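Local atomic coordinates of CytC3 (Streptomyces, PDB entry 3GJA), a protein that probably chlorinates an unactivated carbon of its substrate as a nonheme iron halogenase with the cupin-type barrel of the phytanoyl-CoA dioxygenase family. Residues 103-108 / 252-257; 147-152 / 229-234. All blocks are in the same frame, centred on the assembly; numbering follows the deposited sequence.

Interaction 1 of 2, residues 103-108 / 252-257; sequences SEFFPK and YRMGFA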
loop_
_atom_site.group_PDB
_atom_site.type_symbol
_atom_site.label_atom_id
_atom_site.label_comp_id
_atom_site.label_asym_id
_atom_site.label_seq_id
_atom_site.Cartn_x
_atom_site.Cartn_y
_atom_site.Cartn_z
ATOM N N SER A 103 4.755 2.447 -1.090
ATOM C CA SER A 103 4.399 2.283 0.305
ATOM C C SER A 103 4.365 3.699 0.883
ATOM O O SER A 103 5.053 4.604 0.390
ATOM C CB SER A 103 5.416 1.414 1.047
ATOM O OG SER A 103 6.553 2.152 1.431
ATOM N N GLU A 104 3.544 3.894 1.913
ATOM C CA GLU A 104 3.408 5.201 2.542
ATOM C C GLU A 104 2.753 5.035 3.900
ATOM O O GLU A 104 2.174 3.988 4.192
ATOM C CB GLU A 104 2.540 6.104 1.679
ATOM C CG GLU A 104 1.145 5.546 1.464
ATOM C CD GLU A 104 0.421 6.225 0.317
ATOM O OE1 GLU A 104 -0.019 7.387 0.485
ATOM O OE2 GLU A 104 0.308 5.594 -0.756
ATOM N N PHE A 105 2.842 6.072 4.726
ATOM C CA PHE A 105 2.252 6.028 6.049
ATOM C C PHE A 105 0.969 6.836 6.120
ATOM O O PHE A 105 0.797 7.827 5.412
ATOM C CB PHE A 105 3.245 6.533 7.100
ATOM C CG PHE A 105 4.414 5.609 7.315
ATOM C CD1 PHE A 105 5.453 5.549 6.387
ATOM C CD2 PHE A 105 4.462 4.777 8.435
ATOM C CE1 PHE A 105 6.529 4.671 6.567
ATOM C CE2 PHE A 105 5.531 3.894 8.629
ATOM C CZ PHE A 105 6.570 3.841 7.688
ATOM N N PHE A 106 0.065 6.388 6.979
ATOM C CA PHE A 106 -1.205 7.058 7.171
ATOM C C PHE A 106 -1.422 7.311 8.651
ATOM O O PHE A 106 -1.998 6.491 9.362
ATOM C CB PHE A 106 -2.331 6.205 6.610
ATOM C CG PHE A 106 -2.394 6.202 5.113
ATOM C CD1 PHE A 106 -2.838 7.323 4.427
ATOM C CD2 PHE A 106 -2.031 5.073 4.393
ATOM C CE1 PHE A 106 -2.925 7.321 3.035
ATOM C CE2 PHE A 106 -2.111 5.058 3.004
ATOM C CZ PHE A 106 -2.562 6.184 2.324
ATOM N N PRO A 107 -0.923 8.448 9.145
ATOM C CA PRO A 107 -1.095 8.767 10.563
ATOM C C PRO A 107 -2.450 9.422 10.783
ATOM O O PRO A 107 -3.053 9.946 9.851
ATOM C CB PRO A 107 0.052 9.745 10.846
ATOM C CG PRO A 107 1.044 9.486 9.717
ATOM C CD PRO A 107 0.129 9.281 8.546
ATOM N N LYS A 108 -2.941 9.371 12.011
ATOM C CA LYS A 108 -4.201 10.014 12.342
ATOM C C LYS A 108 -4.072 10.451 13.789
ATOM O O LYS A 108 -3.731 9.652 14.658
ATOM C CB LYS A 108 -5.386 9.059 12.164
ATOM C CG LYS A 108 -6.710 9.798 12.096
ATOM C CD LYS A 108 -7.694 9.071 11.214
ATOM C CE LYS A 108 -8.910 9.925 10.921
ATOM N NZ LYS A 108 -9.830 9.203 9.997
ATOM N N TYR A 252 -2.266 8.110 18.969
ATOM C CA TYR A 252 -2.198 8.289 17.527
ATOM C C TYR A 252 -2.341 6.946 16.836
ATOM O O TYR A 252 -1.951 5.910 17.372
ATOM C CB TYR A 252 -0.869 8.914 17.110
ATOM C CG TYR A 252 0.301 7.972 17.231
ATOM C CD1 TYR A 252 0.982 7.826 18.437
ATOM C CD2 TYR A 252 0.707 7.197 16.143
ATOM C CE1 TYR A 252 2.046 6.933 18.562
ATOM C CE2 TYR A 252 1.768 6.298 16.254
ATOM C CZ TYR A 252 2.433 6.170 17.464
ATOM O OH TYR A 252 3.477 5.288 17.577
ATOM N N ARG A 253 -2.916 6.967 15.646
ATOM C CA ARG A 253 -3.085 5.755 14.882
ATOM C C ARG A 253 -2.108 5.810 13.717
ATOM O O ARG A 253 -2.004 6.831 13.032
ATOM C CB ARG A 253 -4.520 5.647 14.379
ATOM C CG ARG A 253 -4.721 4.555 13.362
ATOM C CD ARG A 253 -4.558 5.109 11.960
ATOM N NE ARG A 253 -5.847 5.413 11.349
ATOM C CZ ARG A 253 -5.989 6.003 10.165
ATOM N NH1 ARG A 253 -4.921 6.369 9.463
ATOM N NH2 ARG A 253 -7.201 6.194 9.664
ATOM N N MET A 254 -1.375 4.724 13.505
ATOM C CA MET A 254 -0.419 4.682 12.411
ATOM C C MET A 254 -0.641 3.480 11.515
ATOM O O MET A 254 -0.573 2.333 11.957
ATOM C CB MET A 254 1.015 4.654 12.943
ATOM C CG MET A 254 2.080 4.765 11.849
ATOM S SD MET A 254 1.947 6.308 10.898
ATOM C CE MET A 254 2.549 7.477 12.106
ATOM N N GLY A 255 -0.918 3.756 10.249
ATOM C CA GLY A 255 -1.116 2.691 9.290
ATOM C C GLY A 255 0.003 2.735 8.263
ATOM O O GLY A 255 0.460 3.811 7.875
ATOM N N PHE A 256 0.471 1.568 7.841
ATOM C CA PHE A 256 1.525 1.498 6.841
ATOM C C PHE A 256 0.932 0.771 5.643
ATOM O O PHE A 256 0.551 -0.391 5.746
ATOM C CB PHE A 256 2.740 0.729 7.373
ATOM C CG PHE A 256 3.811 0.509 6.334
ATOM C CD1 PHE A 256 4.466 1.595 5.756
ATOM C CD2 PHE A 256 4.113 -0.773 5.890
ATOM C CE1 PHE A 256 5.410 1.408 4.737
ATOM C CE2 PHE A 256 5.054 -0.979 4.873
ATOM C CZ PHE A 256 5.704 0.121 4.295
ATOM N N ALA A 257 0.841 1.460 4.510
ATOM C CA ALA A 257 0.261 0.856 3.320
ATOM C C ALA A 257 1.290 0.530 2.254
ATOM O O ALA A 257 2.166 1.343 1.948
ATOM C CB ALA A 257 -0.823 1.781 2.733
HETATM O O HOH W 1 -8.461 8.289 7.460
#

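Interaction 2 of 2, residues 147-152 / 229-234; sequences ITVWTA and GEAVIF. With ACT (acetate ion), chain E.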
loop_
_atom_site.group_PDB
_atom_site.type_symbol
_atom_site.label_atom_id
_atom_site.label_comp_id
_atom_site.label_asym_id
_atom_site.label_seq_id
_atom_site.Cartn_x
_atom_site.Cartn_y
_atom_site.Cartn_z
ATOM N N ILE A 147 -3.780 -3.135 -5.670
ATOM C CA ILE A 147 -4.098 -3.825 -4.429
ATOM C C ILE A 147 -3.304 -3.159 -3.318
ATOM O O ILE A 147 -2.073 -3.090 -3.371
ATOM C CB ILE A 147 -3.721 -5.319 -4.518
ATOM C CG1 ILE A 147 -4.639 -6.013 -5.527
ATOM C CG2 ILE A 147 -3.835 -5.985 -3.144
ATOM C CD1 ILE A 147 -6.087 -6.051 -5.103
ATOM N N THR A 148 -4.024 -2.660 -2.321
ATOM C CA THR A 148 -3.423 -1.969 -1.189
ATOM C C THR A 148 -3.495 -2.842 0.055
ATOM O O THR A 148 -4.551 -3.375 0.382
ATOM C CB THR A 148 -4.174 -0.636 -0.911
ATOM O OG1 THR A 148 -4.184 0.159 -2.103
ATOM C CG2 THR A 148 -3.514 0.149 0.217
ATOM N N VAL A 149 -2.363 -3.005 0.729
ATOM C CA VAL A 149 -2.296 -3.782 1.959
ATOM C C VAL A 149 -2.003 -2.766 3.062
ATOM O O VAL A 149 -0.893 -2.248 3.164
ATOM C CB VAL A 149 -1.167 -4.840 1.903
ATOM C CG1 VAL A 149 -1.145 -5.656 3.193
ATOM C CG2 VAL A 149 -1.374 -5.750 0.711
ATOM N N TRP A 150 -3.018 -2.480 3.870
ATOM C CA TRP A 150 -2.935 -1.496 4.957
ATOM C C TRP A 150 -2.684 -2.196 6.299
ATOM O O TRP A 150 -3.604 -2.772 6.882
ATOM C CB TRP A 150 -4.263 -0.739 5.022
ATOM C CG TRP A 150 -4.242 0.636 5.612
ATOM C CD1 TRP A 150 -4.219 1.816 4.923
ATOM C CD2 TRP A 150 -4.402 0.985 6.994
ATOM N NE1 TRP A 150 -4.374 2.878 5.784
ATOM C CE2 TRP A 150 -4.488 2.399 7.062
ATOM C CE3 TRP A 150 -4.489 0.243 8.181
ATOM C CZ2 TRP A 150 -4.658 3.085 8.269
ATOM C CZ3 TRP A 150 -4.661 0.930 9.390
ATOM C CH2 TRP A 150 -4.745 2.335 9.421
ATOM N N THR A 151 -1.445 -2.149 6.778
ATOM C CA THR A 151 -1.093 -2.775 8.049
ATOM C C THR A 151 -1.174 -1.766 9.189
ATOM O O THR A 151 -0.664 -0.650 9.082
ATOM C CB THR A 151 0.348 -3.355 8.026
ATOM O OG1 THR A 151 0.467 -4.320 6.973
ATOM C CG2 THR A 151 0.673 -4.042 9.353
ATOM N N ALA A 152 -1.815 -2.161 10.281
ATOM C CA ALA A 152 -1.932 -1.290 11.441
ATOM C C ALA A 152 -0.666 -1.448 12.282
ATOM O O ALA A 152 -0.390 -2.531 12.790
ATOM C CB ALA A 152 -3.158 -1.674 12.257
ATOM N N GLY A 229 -0.427 -5.202 13.865
ATOM C CA GLY A 229 -0.030 -6.423 13.190
ATOM C C GLY A 229 -1.072 -6.959 12.230
ATOM O O GLY A 229 -0.785 -7.842 11.412
ATOM N N GLU A 230 -2.292 -6.447 12.327
ATOM C CA GLU A 230 -3.337 -6.894 11.417
ATOM C C GLU A 230 -3.401 -5.938 10.244
ATOM O O GLU A 230 -2.964 -4.794 10.338
ATOM C CB GLU A 230 -4.695 -6.931 12.109
ATOM C CG GLU A 230 -4.771 -7.898 13.265
ATOM C CD GLU A 230 -6.178 -8.024 13.803
ATOM O OE1 GLU A 230 -6.822 -6.977 14.048
ATOM O OE2 GLU A 230 -6.640 -9.169 13.988
ATOM N N ALA A 231 -3.954 -6.409 9.137
ATOM C CA ALA A 231 -4.074 -5.582 7.958
ATOM C C ALA A 231 -5.398 -5.804 7.258
ATOM O O ALA A 231 -6.090 -6.806 7.480
ATOM C CB ALA A 231 -2.937 -5.890 6.989
ATOM N N VAL A 232 -5.751 -4.840 6.417
ATOM C CA VAL A 232 -6.943 -4.943 5.617
ATOM C C VAL A 232 -6.407 -4.822 4.196
ATOM O O VAL A 232 -5.516 -4.019 3.924
ATOM C CB VAL A 232 -7.964 -3.818 5.923
ATOM C CG1 VAL A 232 -7.343 -2.450 5.697
ATOM C CG2 VAL A 232 -9.199 -4.001 5.047
ATOM N N ILE A 233 -6.909 -5.657 3.302
ATOM C CA ILE A 233 -6.468 -5.621 1.924
ATOM C C ILE A 233 -7.640 -5.150 1.083
ATOM O O ILE A 233 -8.763 -5.641 1.241
ATOM C CB ILE A 233 -6.004 -7.020 1.451
ATOM C CG1 ILE A 233 -4.898 -7.538 2.384
ATOM C CG2 ILE A 233 -5.502 -6.944 0.003
ATOM C CD1 ILE A 233 -4.344 -8.901 2.004
ATOM N N PHE A 234 -7.383 -4.198 0.193
ATOM C CA PHE A 234 -8.441 -3.663 -0.650
ATOM C C PHE A 234 -7.920 -3.011 -1.914
ATOM O O PHE A 234 -6.764 -2.579 -1.981
ATOM C CB PHE A 234 -9.240 -2.610 0.126
ATOM C CG PHE A 234 -8.397 -1.466 0.654
ATOM C CD1 PHE A 234 -7.775 -1.552 1.900
ATOM C CD2 PHE A 234 -8.237 -0.297 -0.089
ATOM C CE1 PHE A 234 -7.011 -0.487 2.403
ATOM C CE2 PHE A 234 -7.473 0.777 0.402
ATOM C CZ PHE A 234 -6.860 0.680 1.653
HETATM C C ACT E . -6.124 6.052 4.941
HETATM O O ACT E . -6.177 6.735 6.103
HETATM O OXT ACT E . -5.416 5.086 4.848
HETATM C CH3 ACT E . -6.948 6.495 3.757
#

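Interaction 1 of 2, residues 103-108 / 252-257
The carbonyl oxygen Phe106 O is gripped by two donors that reach it from opposite faces of its carbonyl plane. Arg253 NH1 donates to Phe106 O over 2.9 Å, the oxygen lying in the plane of the guanidinium, while Gly255 N reaches Phe106 O at 3.1 Å as part of the antiparallel pairing. Two bends, at chi2 (-93°) and chi3 (-98°), fold the arginine back over the neighbouring strand, where Lys108 CD lies over one face of the guanidinium, 3.3 Å from Arg253 NH2. The two like charges stand close, Lys108 NZ being 4.0 Å from Arg253 NH2, but a shared water accepts from both, Gly161 O takes a hydrogen bond from each, and Lys108 NZ also bonds Leu243 O; these acceptors probably ease the repulsion. With an alanine in place of Arg253, Phe106 O would probably lose one of its two donors and the Lys108 chain the flat group it packs against.

On the face away from Arg253 and Lys108 lie Phe105, Pro107, Met254 and Phe256. Met254 SD meets the Phe105 ring at its edge, a Met-aromatic contact with SD 3.8 Å from Phe105 CD2, and its methyl presses closely on the proline, Met254 CE to Pro107 CG 3.5 Å. Phe256 lays CD1 over a face of the Phe105 ring, the two planes inclined at 49°. On the Arg253 side, Ala257 CB touches the edge of the Phe106 ring, 3.5 Å from Phe106 CE2; beyond it Glu104 makes a salt bridge with Arg259.

This antiparallel pair belongs to the main sheet of the beta barrel: its Phe105 face packs on helices 34-49 and 75-82, through Trp41 and Leu77, and Phe106 and Arg253 meet Trp150 of adjoining strand 147-152.

Interaction 2 of 2, residues 147-152 / 229-234
Thr148 and Phe234 meet through both backbone and side chain. Their reciprocal hydrogen bonds, with Thr148 N to Phe234 O at 2.8 Å, begin an antiparallel pairing that Trp150 and Val232 continue in the same way. Farther along, Ala152 N bonds almost straight to Glu230 O, and Gly229 N closes the series on Ala152 O at 2.9 Å.

Aromatic contacts lie on the face shared by Thr148, Trp150, Val232 and Phe234. Chi1 of 57° sets the Phe234 ring between its own backbone N and carbonyl carbon and swings it across the neighbouring strand, so that Thr148 CB sits over one ring face in a CH-pi contact, 4.0 Å from the centroid. Trp150 CB comes to the edge of the same ring and also touches Val232 CG1 at 3.6 Å.

Aliphatic contacts dominate the other face, Ile147 CG2 meeting Ile233 CG2 at 3.7 Å; Thr151 OG1 there bonds His80.

At the polar end of Trp150, NE1 donates to acetate OXT over 2.6 Å. Backbone bonds and apolar packing hold the strand pair, while the indole N-H faces an acetate, probably from the crystallisation liquor, consistent with a pocket that can accept a small carboxylate.

In the fold
From the N terminus, strand 25-30 forms one outer edge of the main sheet, and helices 34-49 and 75-82 follow before strand 98-108. The chain then runs to 147-152, and 229-234 returns to it after 76 residues, many of them not modelled, closing interaction 2 first. Residues 252-257 next pair with 103-108, so interaction 1 closes the longer loop, of 143 residues, around it. The two contacts join where 147-152 borders 253-262, Phe256 N lying 2.8 Å from Thr151 O in a probable hydrogen bond. Together they unite four strands adjacent across the sheet, in the order 230-235, 147-152, 253-262, 98-108, and Phe106 and Trp150 bring both contacts to the acetate.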